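Local coordinates for protein transcription factor tau subunit sfc1 (Schizosaccharomyces pombe, PDB 4BJJ) that helps TFIIIC bind boxA promoter sites of tRNA and similar genes and bring RNA polymerase III to them, this chain being the subunit's Sfc7-interacting N-terminal piece, at residues 22-25 against 26-29. The protein carries 3 engineered substitutions. Numbering follows the deposited sequence.
Sequences ANNK and DAFF
Asn-24 and Ala-27 meet in an N-cap, the motif that starts helix 25-30 after the loop leaving strand 12-18. The amide oxygen of Asn-24 takes the N-H of Ala-27, OD1 to N 3.2 Å; the N-H points almost straight at the oxygen (168°), yet the donor stands well above the plane of the side-chain amide, away from either lone pair. Asparagine suits this position because its side chain is short enough to reach the first turn: CG lies anti to the backbone N (chi1 -171°), which brings the amide, and with it OD1, to the N-H of Ala-27, an N-H that has no helical carbonyl one turn earlier to receive it. The small methyl of Ala-27 adds an apolar contact to the same amide, its CB 3.6 Å from Asn-24 CG.

The backbone completes the turn. Asn-24 O accepts from Phe-28 N at 2.7 Å, and Lys-25 O accepts from Phe-29 N at 2.8 Å, so the helical ladder begins at the capping residue itself. Lys-25 CB points away from the turn, the chain is extended beyond CG, and the residue packs on a polar side chain of the partner protein.

The two phenylalanines give the short helix its apolar side. Phe-29 packs on Val-35 and Ile-38 of helix 35-47, while Phe-28 meets the ring of His-18, and both also touch apolar side chains of the partner protein chain, so this turn belongs to the interface between the two proteins. Ala-22, also in contact with that chain, closes over one face of Phe-28 from the preceding loop in a CH-pi contact: its methyl CB sits 4.0 Å from the ring centroid, only 11° off the ring normal.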
ATOM      1  N   ALA A  22      11.446  -8.170   6.845  1.00 54.45           N
ATOM      2  CA  ALA A  22      11.982  -7.225   7.813  1.00 63.11           C
ATOM      3  C   ALA A  22      12.483  -7.841   9.132  1.00 69.89           C
ATOM      4  O   ALA A  22      12.503  -7.153  10.144  1.00 77.56           O
ATOM      5  CB  ALA A  22      10.932  -6.163   8.100  1.00 60.04           C
ATOM      6  N   ASN A  23      12.919  -9.101   9.131  1.00 65.87           N
ATOM      7  CA  ASN A  23      13.335  -9.746  10.384  1.00 72.98           C
ATOM      8  C   ASN A  23      14.528  -9.011  10.987  1.00 73.20           C
ATOM      9  O   ASN A  23      14.621  -8.852  12.206  1.00 76.50           O
ATOM     10  CB  ASN A  23      13.682 -11.228  10.181  1.00 82.54           C
ATOM     11  CG  ASN A  23      12.682 -11.961   9.275  1.00 93.11           C
ATOM     12  OD1 ASN A  23      11.514 -12.156   9.638  1.00 92.46           O
ATOM     13  ND2 ASN A  23      13.147 -12.386   8.098  1.00 91.58           N
ATOM     14  N   ASN A  24      15.423  -8.563  10.109  1.00 61.13           N
ATOM     15  CA  ASN A  24      16.546  -7.728  10.482  1.00 59.05           C
ATOM     16  C   ASN A  24      16.314  -6.328   9.914  1.00 61.37           C
ATOM     17  O   ASN A  24      16.645  -6.055   8.760  1.00 62.98           O
ATOM     18  CB  ASN A  24      17.826  -8.335   9.920  1.00 66.78           C
ATOM     19  CG  ASN A  24      19.089  -7.649  10.427  1.00 75.08           C
ATOM     20  OD1 ASN A  24      19.130  -6.436  10.662  1.00 72.63           O
ATOM     21  ND2 ASN A  24      20.137  -8.437  10.586  1.00 78.70           N
ATOM     22  N   LYS A  25      15.746  -5.452  10.733  1.00 64.14           N
ATOM     23  CA  LYS A  25      15.259  -4.150  10.283  1.00 69.37           C
ATOM     24  C   LYS A  25      16.326  -3.315   9.574  1.00 65.71           C
ATOM     25  O   LYS A  25      16.091  -2.775   8.482  1.00 58.68           O
ATOM     26  CB  LYS A  25      14.696  -3.360  11.466  1.00 77.59           C
ATOM     27  CG  LYS A  25      13.378  -3.883  11.984  1.00 87.04           C
ATOM     28  CD  LYS A  25      12.832  -3.009  13.110  1.00101.64           C
ATOM     29  CE  LYS A  25      11.813  -3.767  13.965  1.00108.53           C
ATOM     30  NZ  LYS A  25      11.345  -2.983  15.140  1.00108.78           N
ATOM     31  N   ASP A  26      17.491  -3.223  10.202  1.00 66.63           N
ATOM     32  CA  ASP A  26      18.597  -2.460   9.658  1.00 59.82           C
ATOM     33  C   ASP A  26      19.022  -3.007   8.304  1.00 61.30           C
ATOM     34  O   ASP A  26      19.105  -2.260   7.331  1.00 65.55           O
ATOM     35  CB  ASP A  26      19.753  -2.453  10.647  1.00 68.82           C
ATOM     36  CG  ASP A  26      19.367  -1.808  11.979  1.00 90.11           C
ATOM     37  OD1 ASP A  26      18.523  -0.881  11.966  1.00 93.55           O
ATOM     38  OD2 ASP A  26      19.884  -2.235  13.040  1.00100.33           O
ATOM     39  N   ALA A  27      19.274  -4.310   8.239  1.00 64.03           N
ATOM     40  CA  ALA A  27      19.594  -4.955   6.971  1.00 58.07           C
ATOM     41  C   ALA A  27      18.486  -4.715   5.962  1.00 57.31           C
ATOM     42  O   ALA A  27      18.759  -4.443   4.802  1.00 56.55           O
ATOM     43  CB  ALA A  27      19.792  -6.434   7.166  1.00 54.69           C
ATOM     44  N   PHE A  28      17.238  -4.806   6.423  1.00 48.00           N
ATOM     45  CA  PHE A  28      16.088  -4.654   5.551  1.00 44.16           C
ATOM     46  C   PHE A  28      16.049  -3.276   4.909  1.00 47.71           C
ATOM     47  O   PHE A  28      15.907  -3.178   3.700  1.00 45.53           O
ATOM     48  CB  PHE A  28      14.806  -4.930   6.328  1.00 42.88           C
ATOM     49  CG  PHE A  28      13.548  -4.609   5.586  1.00 41.24           C
ATOM     50  CD1 PHE A  28      13.050  -5.475   4.628  1.00 37.40           C
ATOM     51  CD2 PHE A  28      12.844  -3.440   5.870  1.00 40.88           C
ATOM     52  CE1 PHE A  28      11.868  -5.183   3.953  1.00 37.44           C
ATOM     53  CE2 PHE A  28      11.676  -3.136   5.208  1.00 41.59           C
ATOM     54  CZ  PHE A  28      11.175  -4.014   4.243  1.00 41.97           C
ATOM     55  N   PHE A  29      16.166  -2.224   5.714  1.00 52.55           N
ATOM     56  CA  PHE A  29      16.139  -0.854   5.206  1.00 51.14           C
ATOM     57  C   PHE A  29      17.352  -0.556   4.353  1.00 49.00           C
ATOM     58  O   PHE A  29      17.290   0.230   3.414  1.00 50.76           O
ATOM     59  CB  PHE A  29      16.134   0.130   6.358  1.00 51.52           C
ATOM     60  CG  PHE A  29      14.852   0.175   7.100  1.00 53.02           C
ATOM     61  CD1 PHE A  29      13.652   0.310   6.422  1.00 52.59           C
ATOM     62  CD2 PHE A  29      14.840   0.096   8.477  1.00 53.63           C
ATOM     63  CE1 PHE A  29      12.465   0.355   7.105  1.00 57.92           C
ATOM     64  CE2 PHE A  29      13.662   0.146   9.160  1.00 57.58           C
ATOM     65  CZ  PHE A  29      12.468   0.280   8.474  1.00 58.81           C
TER